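Local atomic coordinates of escrt-iii (Sulfolobus solfataricus, PDB entry 2XVC), a protein that acts as an ESCRT-III component of archaeal cell division, recruited to membranes, probably through binding of its winged-helix domain to a partner protein. Residues V20-G23 with G24-D27. Residues are numbered along the deposited sequence; the frame is centred on the assembly and turned at random.
Sequences VNNG and GFLD
The side-chain amide of Asn-22 donates to the carbonyl of Phe-25, three residues on, from above its plane. ND2 lies 2.9 Å from Phe-25 O; the N-H points nearly straight at it (165°), yet the donor stands 58° out of the carbonyl plane, off both lone pairs. The bond spans a Schellman motif, which ends helix 12-21 and turns the chain into strand 25-27 of the winged-helix domain. Gly-23, at positive phi, is its C-prime residue: Gly-23 N returns to Val-20 O at 3.1 Å, and Gly-24 N reaches back to the carbonyl of the residue before Val-20. Gly-24 also has positive phi, and a beta carbon there would collide with Gly-23 O. With CG anti to its backbone N (chi1 -153°), Asn-22 directs its amide forward to Phe-25, whose O lies almost in the amide plane. Replacing Asn-22 by an alanine removes the amide and would probably leave Phe-25 O without this donor and the edge of the Phe-25 ring without its polar neighbour. Beyond the turn, Leu-26 packs on Val-42 and Leu-46 of helix 39-51, and Asp-27 caps the next helix through OD1 to His-30 N. Residues Phe-25 to Asp-27 pair in a parallel ladder with a strand of the bound peptide, so the sheet runs on across the interface; the Asn-22 bond falls on the first residue of strand 25-27. Asn-22 ND2 also meets the Phe-25 ring at its edge, 3.7 Å from CD2, while Phe-25 CB rests 3.7 Å from Asn-22 O.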
# COMPACT_ATOMS: atom_id res chain seq x y z
N VAL A 20 7.75 -2.81 -2.51
CA VAL A 20 9.18 -2.98 -2.77
C VAL A 20 9.41 -3.39 -4.23
O VAL A 20 10.21 -2.77 -4.94
CB VAL A 20 9.81 -4.00 -1.79
CG1 VAL A 20 11.22 -4.37 -2.22
CG2 VAL A 20 9.80 -3.43 -0.37
N ASN A 21 8.68 -4.40 -4.68
CA ASN A 21 8.77 -4.86 -6.07
C ASN A 21 8.35 -3.81 -7.11
O ASN A 21 8.79 -3.86 -8.26
CB ASN A 21 7.99 -6.17 -6.26
CG ASN A 21 8.63 -7.34 -5.51
OD1 ASN A 21 9.86 -7.40 -5.36
ND2 ASN A 21 7.81 -8.27 -5.03
N ASN A 22 7.52 -2.86 -6.69
CA ASN A 22 7.06 -1.79 -7.58
C ASN A 22 7.97 -0.56 -7.52
O ASN A 22 7.60 0.52 -8.00
CB ASN A 22 5.60 -1.42 -7.25
CG ASN A 22 4.85 -0.84 -8.44
OD1 ASN A 22 5.02 -1.28 -9.58
ND2 ASN A 22 3.99 0.16 -8.18
N GLY A 23 9.16 -0.71 -6.95
CA GLY A 23 10.12 0.39 -6.83
C GLY A 23 9.76 1.46 -5.79
O GLY A 23 10.14 2.62 -5.94
N GLY A 24 9.04 1.06 -4.74
CA GLY A 24 8.61 1.99 -3.69
C GLY A 24 7.54 2.96 -4.15
O GLY A 24 7.56 4.14 -3.81
N PHE A 25 6.58 2.45 -4.93
CA PHE A 25 5.54 3.28 -5.53
C PHE A 25 4.20 2.58 -5.41
O PHE A 25 4.10 1.35 -5.55
CB PHE A 25 5.87 3.58 -6.99
CG PHE A 25 4.82 4.42 -7.71
CD1 PHE A 25 4.81 5.80 -7.58
CD2 PHE A 25 3.86 3.81 -8.51
CE1 PHE A 25 3.85 6.58 -8.24
CE2 PHE A 25 2.89 4.58 -9.17
CZ PHE A 25 2.89 5.97 -9.03
N LEU A 26 3.16 3.36 -5.14
CA LEU A 26 1.81 2.82 -5.03
C LEU A 26 0.80 3.86 -5.49
O LEU A 26 0.72 4.95 -4.93
CB LEU A 26 1.52 2.40 -3.59
CG LEU A 26 0.12 1.84 -3.31
CD1 LEU A 26 -0.09 0.48 -3.97
CD2 LEU A 26 -0.13 1.75 -1.81
N ASP A 27 0.03 3.49 -6.51
CA ASP A 27 -1.08 4.29 -7.00
C ASP A 27 -2.33 3.61 -6.48
O ASP A 27 -2.74 2.58 -7.00
CB ASP A 27 -1.03 4.35 -8.53
CG ASP A 27 -2.21 5.09 -9.15
OD1 ASP A 27 -3.28 5.21 -8.53
OD2 ASP A 27 -2.06 5.53 -10.31